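Local coordinates for beta-hydroxyacyl-(Acyl-carrier-protein) dehydratase FabA/FabZ (Xenorhabdus doucetiae, PDB 6QSR) that probably serves as a hotdog-fold 3-hydroxyacyl-ACP dehydratase in aryl polyene pigment biosynthesis, working within a dehydratase heterocomplex, at residues Leu105-Gly110 against Tyr162-Thr167; Leu127-Asn132 against Gly145-Tyr150. One frame throughout, in Å; residues are numbered along the deposited sequence.

Interaction 1 (Leu105-Gly110 against Tyr162-Thr167); sequences LGMLLG and YQPNKT
Met-107 and Tyr-162 form a single antiparallel hydrogen-bonded pair where strand 107-116 begins and strand 152-162 ends, just ahead of the C-terminal helix 166-174. Both backbone bonds are short: Met-107 N to Tyr-162 O is 2.8 Å and Tyr-162 N to Met-107 O is 2.8 Å. Their N-H...O angles, 136° and 145°, are bent.

The two side chains leave the same face of the sheet and run side by side. Met-107 SD approaches Tyr-162 CD2 to 3.6 Å and lies 4.6 Å from the ring centroid, a Met-aromatic contact with the sulfur 56° off the ring normal. Tyr-162 CG, anti to the backbone N, sets that ring edge carbon also beside Leu-109, with Leu-109 CD2 to Tyr-162 CD2 at 3.7 Å; Leu-109 CG packs against Tyr-162 CB at 3.5 Å. Beyond the ladder, Leu-105 CD1 meets Lys-166 CA at 3.7 Å at the first turn of the helix, and a water donates to both Leu-105 O and Pro-164 O.

The Tyr-162 ring stacks with Phe-140, and its OH hydrogen-bonds to Glu-168, while Gly-110 pairs with a strand of the other chain of the heterocomplex. The chemistry thus implies a mostly apolar join in which two backbone hydrogen bonds and one bridging water satisfy main-chain polar groups where the strands give way to the helix.

Interaction 2 (Leu127-Asn132 against Gly145-Tyr150); sequences LDIQMN and GEISCY
Asp-128 with Ser-148 and Gln-130 with Glu-146 are the hydrogen-bonded pairs that tie strand 127-132 to strand 145-149, whose axes come within 4.7 Å and run antiparallel. Both bonds donated from the 127-132 side are nearly straight: Asp-128 N to Ser-148 O is 2.8 Å at 174°, and Gln-130 N to Glu-146 O is 2.9 Å at 172°. In the reverse direction Ser-148 N reaches Asp-128 O and Glu-146 N reaches Gln-130 O. Ile-147 CA adds a CA-H...O contact of 3.3 Å to Asp-128 O.

Polar groups occupy the face of Asp-128, Gln-130, Glu-146 and Ser-148, where water mediates much of the contact. One water donates to Asp-128 OD2 and also bonds Ser-148 OG; another accepts from Gln-130 NE2 and reaches the same hydroxyl. A third joins Asp-128 OD2 to Tyr-150 N. The other carboxylate oxygen, Asp-128 OD1, is hydrogen-bonded by Gln-55 and His-53 of the neighbouring strand 51-57. The Gln-130 and Glu-146 side chains lie side by side, the amide and carboxylate planes 81° apart.

Apolar groups fill the other face. Ile-129 CG1 lies 4.1 Å from Ile-147 CG1, the two side chains pointing the same way. Met-131, bent at chi2 and chi3, folds back so that its SD sits 3.4 Å from Gly-145 CA. Ile-129, Met-131 and Ile-147 all touch helix 79-97, the arrangement of a hotdog fold, in which an antiparallel sheet wraps a long central helix.

Interactions 1 and 2 belong to one antiparallel sheet, on opposite sides of the chain's centre, with centres 23 Å apart and nearest atoms about 8 Å apart. Along the chain the order is 105-110, 127-132, 145-150 and 162-167, so the hairpin-like pairing of interaction 2 falls wholly between the two partners of interaction 1. Strand 152-162 connects them: it pairs with 140-149 on one side and 107-116 on the other. Helix 79-97 is also shared, being touched by Leu-108 and Gln-163 from the first contact and by Ile-129, Met-131 and Ile-147 from the second. The sheet thus continues into the partner chain at interaction 1, while interaction 2 lies wholly within this chain.

Interaction 1 (Leu105-Gly110 against Tyr162-Thr167)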
loop_
_atom_site.group_PDB
_atom_site.type_symbol
_atom_site.label_atom_id
_atom_site.label_comp_id
_atom_site.label_asym_id
_atom_site.label_seq_id
_atom_site.Cartn_x
_atom_site.Cartn_y
_atom_site.Cartn_z
ATOM N N LEU B 105 -11.803 3.582 -9.443
ATOM C CA LEU B 105 -11.462 2.981 -8.156
ATOM C C LEU B 105 -10.475 1.856 -8.348
ATOM O O LEU B 105 -10.558 1.120 -9.323
ATOM C CB LEU B 105 -12.707 2.387 -7.500
ATOM C CG LEU B 105 -13.769 3.348 -6.978
ATOM C CD1 LEU B 105 -15.089 2.611 -6.821
ATOM C CD2 LEU B 105 -13.326 3.988 -5.672
ATOM N N GLY B 106 -9.567 1.711 -7.392
ATOM C CA GLY B 106 -8.611 0.608 -7.380
ATOM C C GLY B 106 -8.436 0.135 -5.957
ATOM O O GLY B 106 -8.429 0.941 -5.027
ATOM N N MET B 107 -8.310 -1.175 -5.784
ATOM C CA MET B 107 -8.149 -1.747 -4.463
ATOM C C MET B 107 -7.056 -2.783 -4.470
ATOM O O MET B 107 -6.979 -3.609 -5.380
ATOM C CB MET B 107 -9.427 -2.442 -4.023
ATOM C CG MET B 107 -10.624 -1.534 -3.890
ATOM S SD MET B 107 -11.985 -2.537 -3.294
ATOM C CE MET B 107 -12.584 -1.463 -2.007
ATOM N N LEU B 108 -6.235 -2.742 -3.432
ATOM C CA LEU B 108 -5.313 -3.811 -3.154
ATOM C C LEU B 108 -6.048 -4.797 -2.241
ATOM O O LEU B 108 -6.570 -4.403 -1.189
ATOM C CB LEU B 108 -4.065 -3.237 -2.497
ATOM C CG LEU B 108 -2.878 -4.174 -2.308
ATOM C CD1 LEU B 108 -2.325 -4.667 -3.631
ATOM C CD2 LEU B 108 -1.814 -3.442 -1.513
ATOM N N LEU B 109 -6.134 -6.058 -2.673
ATOM C CA LEU B 109 -6.768 -7.135 -1.894
ATOM C C LEU B 109 -5.762 -7.905 -1.040
ATOM O O LEU B 109 -6.123 -8.476 -0.010
ATOM C CB LEU B 109 -7.438 -8.155 -2.817
ATOM C CG LEU B 109 -8.593 -7.753 -3.731
ATOM C CD1 LEU B 109 -9.101 -8.994 -4.465
ATOM C CD2 LEU B 109 -9.707 -7.084 -2.937
ATOM N N GLY B 110 -4.521 -7.997 -1.495
ATOM C CA GLY B 110 -3.528 -8.747 -0.743
ATOM C C GLY B 110 -2.134 -8.721 -1.318
ATOM O O GLY B 110 -1.921 -8.335 -2.474
ATOM N N TYR B 162 -8.060 -5.453 -7.237
ATOM C CA TYR B 162 -9.495 -5.501 -7.517
ATOM C C TYR B 162 -9.925 -4.107 -7.950
ATOM O O TYR B 162 -9.550 -3.113 -7.321
ATOM C CB TYR B 162 -10.221 -5.977 -6.253
ATOM C CG TYR B 162 -11.744 -5.944 -6.211
ATOM C CD1 TYR B 162 -12.529 -6.274 -7.321
ATOM C CD2 TYR B 162 -12.400 -5.653 -5.008
ATOM C CE1 TYR B 162 -13.922 -6.262 -7.239
ATOM C CE2 TYR B 162 -13.780 -5.644 -4.916
ATOM C CZ TYR B 162 -14.538 -5.953 -6.025
ATOM O OH TYR B 162 -15.910 -5.931 -5.902
ATOM N N GLN B 163 -10.686 -4.041 -9.037
ATOM C CA GLN B 163 -11.079 -2.771 -9.634
ATOM C C GLN B 163 -12.606 -2.744 -9.740
ATOM O O GLN B 163 -13.162 -3.047 -10.795
ATOM C CB GLN B 163 -10.383 -2.610 -10.996
ATOM C CG GLN B 163 -9.835 -1.216 -11.244
ATOM C CD GLN B 163 -8.873 -1.158 -12.413
ATOM O OE1 GLN B 163 -7.762 -0.638 -12.291
ATOM N NE2 GLN B 163 -9.292 -1.699 -13.553
ATOM N N PRO B 164 -13.291 -2.407 -8.631
ATOM C CA PRO B 164 -14.749 -2.455 -8.622
ATOM C C PRO B 164 -15.384 -1.220 -9.243
ATOM O O PRO B 164 -14.741 -0.167 -9.319
ATOM C CB PRO B 164 -15.072 -2.496 -7.130
ATOM C CG PRO B 164 -13.995 -1.672 -6.510
ATOM C CD PRO B 164 -12.761 -1.921 -7.339
ATOM N N ASN B 165 -16.637 -1.364 -9.679
ATOM C CA ASN B 165 -17.511 -0.223 -9.955
ATOM C C ASN B 165 -17.854 0.446 -8.633
ATOM O O ASN B 165 -17.801 -0.194 -7.581
ATOM C CB ASN B 165 -18.828 -0.664 -10.614
ATOM C CG ASN B 165 -18.647 -1.132 -12.041
ATOM O OD1 ASN B 165 -17.733 -1.896 -12.346
ATOM N ND2 ASN B 165 -19.532 -0.685 -12.926
ATOM N N LYS B 166 -18.235 1.720 -8.702
ATOM C CA LYS B 166 -18.747 2.452 -7.537
ATOM C C LYS B 166 -19.968 1.763 -6.902
ATOM O O LYS B 166 -20.081 1.719 -5.678
ATOM C CB LYS B 166 -19.086 3.894 -7.935
ATOM C CG LYS B 166 -19.780 4.739 -6.878
ATOM C CD LYS B 166 -18.940 4.930 -5.627
ATOM C CE LYS B 166 -19.605 5.957 -4.723
ATOM N NZ LYS B 166 -18.826 6.226 -3.490
ATOM N N THR B 167 -20.869 1.229 -7.731
ATOM C CA THR B 167 -22.071 0.533 -7.244
ATOM C C THR B 167 -21.722 -0.787 -6.564
ATOM O O THR B 167 -22.315 -1.148 -5.547
ATOM C CB THR B 167 -23.070 0.270 -8.390
ATOM O OG1 THR B 167 -23.352 1.500 -9.065
ATOM C CG2 THR B 167 -24.379 -0.322 -7.861
HETATM O O HOH W 1 -12.899 1.019 -10.963
#

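Interaction 2 (Leu127-Asn132 against Gly145-Tyr150)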
loop_
_atom_site.group_PDB
_atom_site.type_symbol
_atom_site.label_atom_id
_atom_site.label_comp_id
_atom_site.label_asym_id
_atom_site.label_seq_id
_atom_site.Cartn_x
_atom_site.Cartn_y
_atom_site.Cartn_z
ATOM N N LEU B 127 14.088 4.351 -8.453
ATOM C CA LEU B 127 13.463 3.039 -8.281
ATOM C C LEU B 127 12.740 2.575 -9.546
ATOM O O LEU B 127 11.921 3.304 -10.100
ATOM C CB LEU B 127 12.487 3.081 -7.091
ATOM C CG LEU B 127 13.143 3.374 -5.734
ATOM C CD1 LEU B 127 12.100 3.286 -4.640
ATOM C CD2 LEU B 127 14.301 2.423 -5.438
ATOM N N ASP B 128 13.053 1.363 -9.992
ATOM C CA ASP B 128 12.364 0.730 -11.129
ATOM C C ASP B 128 11.372 -0.285 -10.600
ATOM O O ASP B 128 11.763 -1.253 -9.943
ATOM C CB ASP B 128 13.359 0.048 -12.072
ATOM C CG ASP B 128 14.187 1.045 -12.853
ATOM O OD1 ASP B 128 13.593 1.905 -13.540
ATOM O OD2 ASP B 128 15.433 0.975 -12.771
ATOM N N ILE B 129 10.088 -0.054 -10.876
ATOM C CA ILE B 129 9.031 -0.959 -10.443
ATOM C C ILE B 129 8.561 -1.768 -11.661
ATOM O O ILE B 129 8.013 -1.211 -12.611
ATOM C CB ILE B 129 7.876 -0.191 -9.767
ATOM C CG1 ILE B 129 8.397 0.590 -8.542
ATOM C CG2 ILE B 129 6.787 -1.149 -9.309
ATOM C CD1 ILE B 129 8.841 2.000 -8.839
ATOM N N GLN B 130 8.808 -3.076 -11.632
ATOM C CA GLN B 130 8.535 -3.965 -12.776
ATOM C C GLN B 130 7.601 -5.087 -12.335
ATOM O O GLN B 130 7.977 -5.906 -11.489
ATOM C CB GLN B 130 9.845 -4.524 -13.339
ATOM C CG GLN B 130 10.639 -3.498 -14.138
ATOM C CD GLN B 130 11.934 -4.048 -14.714
ATOM O OE1 GLN B 130 11.942 -4.677 -15.778
ATOM N NE2 GLN B 130 13.043 -3.793 -14.025
ATOM N N MET B 131 6.383 -5.102 -12.887
ATOM C CA MET B 131 5.356 -6.103 -12.544
ATOM C C MET B 131 5.064 -7.026 -13.742
ATOM O O MET B 131 4.968 -6.558 -14.881
ATOM C CB MET B 131 4.057 -5.426 -12.084
ATOM C CG MET B 131 4.209 -4.371 -10.983
ATOM S SD MET B 131 4.981 -5.045 -9.500
ATOM C CE MET B 131 3.655 -6.047 -8.820
ATOM N N ASN B 132 4.925 -8.324 -13.457
ATOM C CA ASN B 132 4.629 -9.368 -14.452
ATOM C C ASN B 132 3.252 -9.966 -14.180
ATOM O O ASN B 132 2.966 -10.395 -13.057
ATOM C CB ASN B 132 5.654 -10.502 -14.365
ATOM C CG ASN B 132 7.049 -10.061 -14.714
ATOM O OD1 ASN B 132 7.250 -9.240 -15.602
ATOM N ND2 ASN B 132 8.031 -10.632 -14.034
ATOM N N GLY B 145 6.090 -9.170 -8.769
ATOM C CA GLY B 145 6.746 -7.865 -8.861
ATOM C C GLY B 145 8.172 -7.780 -8.364
ATOM O O GLY B 145 8.603 -8.574 -7.538
ATOM N N GLU B 146 8.887 -6.782 -8.870
ATOM C CA GLU B 146 10.248 -6.504 -8.449
ATOM C C GLU B 146 10.491 -4.989 -8.430
ATOM O O GLU B 146 10.125 -4.289 -9.384
ATOM C CB GLU B 146 11.199 -7.211 -9.408
ATOM C CG GLU B 146 12.677 -6.921 -9.247
ATOM C CD GLU B 146 13.460 -7.453 -10.429
ATOM O OE1 GLU B 146 13.943 -6.631 -11.239
ATOM O OE2 GLU B 146 13.556 -8.694 -10.564
ATOM N N ILE B 147 11.066 -4.495 -7.328
ATOM C CA ILE B 147 11.643 -3.151 -7.271
ATOM C C ILE B 147 13.163 -3.294 -7.304
ATOM O O ILE B 147 13.744 -4.024 -6.496
ATOM C CB ILE B 147 11.194 -2.347 -6.035
ATOM C CG1 ILE B 147 9.663 -2.300 -5.978
ATOM C CG2 ILE B 147 11.756 -0.920 -6.071
ATOM C CD1 ILE B 147 9.094 -1.414 -4.900
ATOM N N SER B 148 13.785 -2.587 -8.243
ATOM C CA SER B 148 15.231 -2.568 -8.402
ATOM C C SER B 148 15.757 -1.135 -8.490
ATOM O O SER B 148 15.003 -0.185 -8.755
ATOM C CB SER B 148 15.628 -3.374 -9.640
ATOM O OG SER B 148 15.145 -2.771 -10.830
ATOM N N CYS B 149 17.056 -0.990 -8.237
ATOM C CA CYS B 149 17.747 0.286 -8.345
ATOM C C CYS B 149 19.048 0.026 -9.083
ATOM O O CYS B 149 19.910 -0.693 -8.566
ATOM C CB CYS B 149 18.028 0.891 -6.965
ATOM S SG CYS B 149 18.933 2.454 -7.065
ATOM N N TYR B 150 19.167 0.597 -10.283
ATOM C CA TYR B 150 20.288 0.307 -11.213
ATOM C C TYR B 150 20.610 -1.195 -11.348
ATOM O O TYR B 150 21.770 -1.627 -11.258
ATOM C CB TYR B 150 21.515 1.151 -10.834
ATOM C CG TYR B 150 21.419 2.579 -11.323
ATOM C CD1 TYR B 150 21.851 2.918 -12.605
ATOM C CD2 TYR B 150 20.884 3.589 -10.519
ATOM C CE1 TYR B 150 21.763 4.220 -13.073
ATOM C CE2 TYR B 150 20.790 4.899 -10.979
ATOM C CZ TYR B 150 21.232 5.206 -12.259
ATOM O OH TYR B 150 21.154 6.495 -12.737
HETATM O O HOH W 2 16.966 -1.087 -11.907
HETATM O O HOH W 3 17.273 2.589 -11.223
HETATM O O HOH W 4 12.601 -3.718 -11.215
#